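Local structure of PTS system, nitrogen regulatory IIA protein (2A0J) at residues Leu54-Leu59 with Val87-Pro92; Ala64-Arg69 with Ile100-Val105. The protein probably relays phosphoryl groups through a phosphohistidine, as a regulatory IIA component of the phosphotransferase system involved in nitrogen regulation. One frame throughout, in Å; residues are numbered along the deposited sequence.

Overall arrangement
Contact 2 is the parallel pairing of the outer strand 63-70 with its inner neighbour 97-106, its centre about 5 Å from the centre of the chain; contact 1 joins two loops that lead into those same strands. Their centres are about 12 Å apart, and the segments alternate along the chain, so each loop precedes one strand of the pair. The two contacts touch directly. Thr-57 O and Ile-65 N, 3.0 Å apart, probably form a hydrogen bond, and Phe-89 CE2 packs against Ala-64 CB at 3.4 Å. The loops thus cover the start of the strand that carries His-67, which sits in a sequence consistent with the phosphohistidine signature of this IIA family.

Contact 1: residues Leu54-Leu59 with Val87-Pro92; sequences LGSTGL and VGFDAP
An ST turn at Ser-56 meets the backbone of Phe-89 where two loops come together, one following helix 41-52 and the other leading to strand 97-106. Ser-56 OG lies anti to its own nitrogen (chi1 -175°), which turns the hydroxyl to the far loop while still letting it accept from Gly-58 N at 3.2 Å. The same oxygen donates to Phe-89 O at 2.8 Å, with a C=O...OG angle of 150° and OG tilted 29° from the carbonyl plane. One hydroxyl therefore works in both senses, accepting within its own turn and donating to the other loop. Phe-89 O has a second donor in Lys-22 NZ, and the lysine also makes a cation-pi contact with the Phe-89 ring, so helix 22-33 takes part in holding this corner. The two loops precede 63-70 and 97-106, parallel neighbours in the mixed sheet, and the serine joins them by one turn bond and one tertiary bond.

The Phe-89 ring presents its edge to the first loop. Thr-57 OG1 lies in the ring plane, 3.7 Å from CE2, and Ser-56 OG is equally far from CD2; the threonine hydroxyl has its hydrogen-bond partner in Glu-52 OE1. Elsewhere the ring packs on Leu-25 and Phe-26 of helix 22-33 and on Pro-66 of strand 63-70. Past Asp-90, whose backbone is in the left-handed region, segment 87-92 passes over the turn. Gly-58 and Ala-91 bring their CA atoms to within 4.8 Å, a close passage with no side chain on the glycine. Pro-92 completes the join at the surface, its CD 3.0 Å from Gly-58 O, while Ser-56 CB rests against Asp-90 O at 3.2 Å.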
loop_
_atom_site.group_PDB
_atom_site.type_symbol
_atom_site.label_atom_id
_atom_site.label_comp_id
_atom_site.label_asym_id
_atom_site.label_seq_id
_atom_site.Cartn_x
_atom_site.Cartn_y
_atom_site.Cartn_z
ATOM N N LEU A 54 -5.138 -7.562 -13.131
ATOM C CA LEU A 54 -5.313 -6.693 -14.284
ATOM C C LEU A 54 -3.996 -6.070 -14.723
ATOM O O LEU A 54 -3.863 -5.632 -15.860
ATOM C CB LEU A 54 -6.314 -5.584 -13.966
ATOM C CG LEU A 54 -7.725 -5.975 -13.527
ATOM C CD1 LEU A 54 -8.606 -4.741 -13.625
ATOM C CD2 LEU A 54 -8.281 -7.094 -14.409
ATOM N N GLY A 55 -3.029 -6.027 -13.812
ATOM C CA GLY A 55 -1.734 -5.453 -14.129
ATOM C C GLY A 55 -1.072 -4.830 -12.912
ATOM O O GLY A 55 -1.753 -4.369 -11.996
ATOM N N SER A 56 0.258 -4.810 -12.915
ATOM C CA SER A 56 1.038 -4.256 -11.817
ATOM C C SER A 56 0.602 -2.870 -11.360
ATOM O O SER A 56 0.392 -1.960 -12.169
ATOM C CB SER A 56 2.521 -4.203 -12.193
ATOM O OG SER A 56 3.307 -3.783 -11.086
ATOM N N THR A 57 0.480 -2.720 -10.046
ATOM C CA THR A 57 0.088 -1.454 -9.454
ATOM C C THR A 57 1.334 -0.669 -9.106
ATOM O O THR A 57 1.282 0.282 -8.338
ATOM C CB THR A 57 -0.781 -1.660 -8.193
ATOM O OG1 THR A 57 -0.206 -2.679 -7.359
ATOM C CG2 THR A 57 -2.183 -2.075 -8.598
ATOM N N GLY A 58 2.457 -1.090 -9.685
ATOM C CA GLY A 58 3.717 -0.403 -9.474
ATOM C C GLY A 58 3.689 0.896 -10.258
ATOM O O GLY A 58 3.266 0.922 -11.414
ATOM N N LEU A 59 4.131 1.981 -9.631
ATOM C CA LEU A 59 4.134 3.290 -10.280
ATOM C C LEU A 59 5.462 3.573 -10.959
ATOM O O LEU A 59 5.594 4.539 -11.708
ATOM C CB LEU A 59 3.861 4.386 -9.248
ATOM C CG LEU A 59 2.521 4.363 -8.510
ATOM C CD1 LEU A 59 2.541 5.412 -7.413
ATOM C CD2 LEU A 59 1.388 4.624 -9.487
ATOM N N VAL A 87 11.646 -6.050 -4.117
ATOM C CA VAL A 87 10.847 -7.190 -4.561
ATOM C C VAL A 87 10.390 -7.025 -6.002
ATOM O O VAL A 87 9.918 -5.954 -6.387
ATOM C CB VAL A 87 9.598 -7.373 -3.651
ATOM C CG1 VAL A 87 8.564 -8.265 -4.323
ATOM C CG2 VAL A 87 10.015 -7.975 -2.325
ATOM N N GLY A 88 10.550 -8.084 -6.795
ATOM C CA GLY A 88 10.128 -8.051 -8.191
ATOM C C GLY A 88 8.631 -7.839 -8.201
ATOM O O GLY A 88 7.877 -8.711 -7.780
ATOM N N PHE A 89 8.202 -6.676 -8.677
ATOM C CA PHE A 89 6.789 -6.320 -8.688
ATOM C C PHE A 89 6.179 -6.268 -10.080
ATOM O O PHE A 89 5.038 -5.830 -10.235
ATOM C CB PHE A 89 6.611 -4.949 -8.032
ATOM C CG PHE A 89 5.421 -4.855 -7.128
ATOM C CD1 PHE A 89 5.457 -5.409 -5.849
ATOM C CD2 PHE A 89 4.256 -4.212 -7.550
ATOM C CE1 PHE A 89 4.343 -5.324 -5.000
ATOM C CE2 PHE A 89 3.135 -4.123 -6.713
ATOM C CZ PHE A 89 3.177 -4.678 -5.439
ATOM N N ASP A 90 6.927 -6.699 -11.089
ATOM C CA ASP A 90 6.426 -6.672 -12.455
ATOM C C ASP A 90 6.085 -5.225 -12.820
ATOM O O ASP A 90 5.220 -4.965 -13.655
ATOM C CB ASP A 90 5.184 -7.565 -12.581
ATOM C CG ASP A 90 5.394 -8.958 -11.977
ATOM O OD1 ASP A 90 5.235 -9.119 -10.744
ATOM O OD2 ASP A 90 5.737 -9.896 -12.733
ATOM N N ALA A 91 6.789 -4.290 -12.181
ATOM C CA ALA A 91 6.598 -2.856 -12.389
ATOM C C ALA A 91 6.723 -2.390 -13.841
ATOM O O ALA A 91 7.341 -3.059 -14.672
ATOM C CB ALA A 91 7.579 -2.083 -11.521
ATOM N N PRO A 92 6.144 -1.214 -14.155
ATOM C CA PRO A 92 6.153 -0.599 -15.489
ATOM C C PRO A 92 7.532 -0.238 -16.051
ATOM O O PRO A 92 7.678 -0.081 -17.264
ATOM C CB PRO A 92 5.269 0.641 -15.307
ATOM C CG PRO A 92 4.359 0.259 -14.207
ATOM C CD PRO A 92 5.289 -0.435 -13.243
#

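Contact 2: residues Ala64-Arg69 with Ile100-Val105; sequences AIPHGR and IFILLV
Ala-64 O starts the parallel pairing of strands 63-70 and 97-106 by accepting from Phe-101 N at 3.2 Å, with an almost straight N-H...O angle of 177°. At Ile-65 the link is weaker, a CA-H...O contact to Phe-101 O, and the side chain turns away to Leu-117 and Phe-124 of helix 110-124. Pro-66 interrupts the ladder: it has no N-H to offer Phe-101 O, and that oxygen is met instead by its CD, 3.1 Å away. The pyrrolidine crosses Ile-100 at about a right angle, CD lying 3.5 Å from CG2, and the carbonyl resumes the bonding by taking Leu-103 N at 3.0 Å.

His-67 sets its CB beside Leu-103, but chi1 of 55° places CG between the backbone nitrogen and the carbonyl carbon and sends the ring back over its own strand. There ND1 donates to Ile-65 O at 2.7 Å, a bond of 169° lying within the ring plane. Gly-68 is gripped through both backbone groups, its N by Leu-103 O at 3.0 Å and its O by Val-105 N at 2.9 Å; the end of Leu-104 reaches toward that same carbonyl. Arg-69 runs alongside Val-105, with CG 3.4 Å from CG2 and the edge of the guanidinium next to the same methyl.

The carbonyl of Ile-65, turned away from strand 97-106, thus fixes the rotation of the imidazole through ND1, while NE2 takes no part in this bond, consistent with phosphorylation of NE2, as in relatives of this family.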
loop_
_atom_site.group_PDB
_atom_site.type_symbol
_atom_site.label_atom_id
_atom_site.label_comp_id
_atom_site.label_asym_id
_atom_site.label_seq_id
_atom_site.Cartn_x
_atom_site.Cartn_y
_atom_site.Cartn_z
ATOM N N ALA A 64 4.863 1.328 -5.350
ATOM C CA ALA A 64 3.665 0.625 -5.797
ATOM C C ALA A 64 2.490 0.974 -4.881
ATOM O O ALA A 64 2.679 1.387 -3.730
ATOM C CB ALA A 64 3.908 -0.888 -5.800
ATOM N N ILE A 65 1.279 0.800 -5.397
ATOM C CA ILE A 65 0.065 1.099 -4.647
ATOM C C ILE A 65 -1.004 0.036 -4.859
ATOM O O ILE A 65 -2.005 0.280 -5.526
ATOM C CB ILE A 65 -0.533 2.464 -5.064
ATOM C CG1 ILE A 65 -0.588 2.561 -6.596
ATOM C CG2 ILE A 65 0.282 3.600 -4.466
ATOM C CD1 ILE A 65 -1.391 3.734 -7.122
ATOM N N PRO A 66 -0.807 -1.164 -4.292
ATOM C CA PRO A 66 -1.816 -2.213 -4.472
ATOM C C PRO A 66 -3.121 -1.750 -3.817
ATOM O O PRO A 66 -3.094 -1.137 -2.750
ATOM C CB PRO A 66 -1.208 -3.419 -3.740
ATOM C CG PRO A 66 0.258 -3.120 -3.669
ATOM C CD PRO A 66 0.300 -1.634 -3.440
ATOM N N HIS A 67 -4.258 -2.033 -4.442
ATOM C CA HIS A 67 -5.533 -1.626 -3.853
ATOM C C HIS A 67 -6.715 -2.502 -4.290
ATOM O O HIS A 67 -6.623 -3.247 -5.270
ATOM C CB HIS A 67 -5.818 -0.152 -4.180
ATOM C CG HIS A 67 -5.782 0.168 -5.644
ATOM N ND1 HIS A 67 -4.608 0.402 -6.327
ATOM C CD2 HIS A 67 -6.776 0.273 -6.558
ATOM C CE1 HIS A 67 -4.881 0.639 -7.598
ATOM N NE2 HIS A 67 -6.190 0.566 -7.764
ATOM N N GLY A 68 -7.823 -2.406 -3.556
ATOM C CA GLY A 68 -9.005 -3.191 -3.870
ATOM C C GLY A 68 -10.269 -2.686 -3.191
ATOM O O GLY A 68 -10.212 -2.013 -2.163
ATOM N N ARG A 69 -11.420 -3.012 -3.770
ATOM C CA ARG A 69 -12.696 -2.582 -3.227
ATOM C C ARG A 69 -13.539 -3.804 -2.862
ATOM O O ARG A 69 -13.298 -4.905 -3.352
ATOM C CB ARG A 69 -13.445 -1.730 -4.259
ATOM C CG ARG A 69 -12.567 -0.735 -5.016
ATOM C CD ARG A 69 -13.362 0.067 -6.045
ATOM N NE ARG A 69 -12.514 0.579 -7.124
ATOM C CZ ARG A 69 -11.597 1.537 -6.992
ATOM N NH1 ARG A 69 -11.386 2.119 -5.818
ATOM N NH2 ARG A 69 -10.880 1.915 -8.044
ATOM N N ILE A 100 5.769 0.037 -0.447
ATOM C CA ILE A 100 4.420 -0.404 -0.791
ATOM C C ILE A 100 3.296 0.200 0.065
ATOM O O ILE A 100 3.278 0.048 1.287
ATOM C CB ILE A 100 4.301 -1.970 -0.709
ATOM C CG1 ILE A 100 5.430 -2.642 -1.503
ATOM C CG2 ILE A 100 2.955 -2.430 -1.268
ATOM C CD1 ILE A 100 6.755 -2.719 -0.771
ATOM N N PHE A 101 2.360 0.888 -0.587
ATOM C CA PHE A 101 1.212 1.459 0.112
ATOM C C PHE A 101 -0.047 0.698 -0.347
ATOM O O PHE A 101 -0.398 0.724 -1.528
ATOM C CB PHE A 101 1.075 2.961 -0.189
ATOM C CG PHE A 101 0.082 3.668 0.701
ATOM C CD1 PHE A 101 -1.287 3.417 0.583
ATOM C CD2 PHE A 101 0.517 4.540 1.693
ATOM C CE1 PHE A 101 -2.208 4.020 1.445
ATOM C CE2 PHE A 101 -0.396 5.152 2.565
ATOM C CZ PHE A 101 -1.759 4.890 2.440
ATOM N N ILE A 102 -0.711 0.009 0.582
ATOM C CA ILE A 102 -1.915 -0.757 0.249
ATOM C C ILE A 102 -3.161 -0.025 0.706
ATOM O O ILE A 102 -3.187 0.540 1.793
ATOM C CB ILE A 102 -1.935 -2.151 0.920
ATOM C CG1 ILE A 102 -0.589 -2.856 0.741
ATOM C CG2 ILE A 102 -3.052 -2.990 0.320
ATOM C CD1 ILE A 102 0.483 -2.411 1.736
ATOM N N LEU A 103 -4.193 -0.039 -0.128
ATOM C CA LEU A 103 -5.450 0.623 0.197
ATOM C C LEU A 103 -6.670 -0.246 -0.090
ATOM O O LEU A 103 -6.818 -0.765 -1.196
ATOM C CB LEU A 103 -5.590 1.924 -0.595
ATOM C CG LEU A 103 -6.884 2.685 -0.284
ATOM C CD1 LEU A 103 -6.837 3.179 1.155
ATOM C CD2 LEU A 103 -7.068 3.851 -1.232
ATOM N N LEU A 104 -7.533 -0.397 0.914
ATOM C CA LEU A 104 -8.778 -1.163 0.782
ATOM C C LEU A 104 -9.936 -0.167 0.945
ATOM O O LEU A 104 -10.081 0.464 1.995
ATOM C CB LEU A 104 -8.883 -2.231 1.869
ATOM C CG LEU A 104 -8.947 -3.698 1.458
ATOM C CD1 LEU A 104 -9.409 -4.496 2.676
ATOM C CD2 LEU A 104 -9.909 -3.910 0.285
ATOM N N VAL A 105 -10.769 -0.034 -0.082
ATOM C CA VAL A 105 -11.867 0.919 -0.014
ATOM C C VAL A 105 -13.267 0.328 -0.148
ATOM O O VAL A 105 -13.462 -0.719 -0.768
ATOM C CB VAL A 105 -11.695 2.015 -1.099
ATOM C CG1 VAL A 105 -10.389 2.753 -0.878
ATOM C CG2 VAL A 105 -11.710 1.395 -2.498
#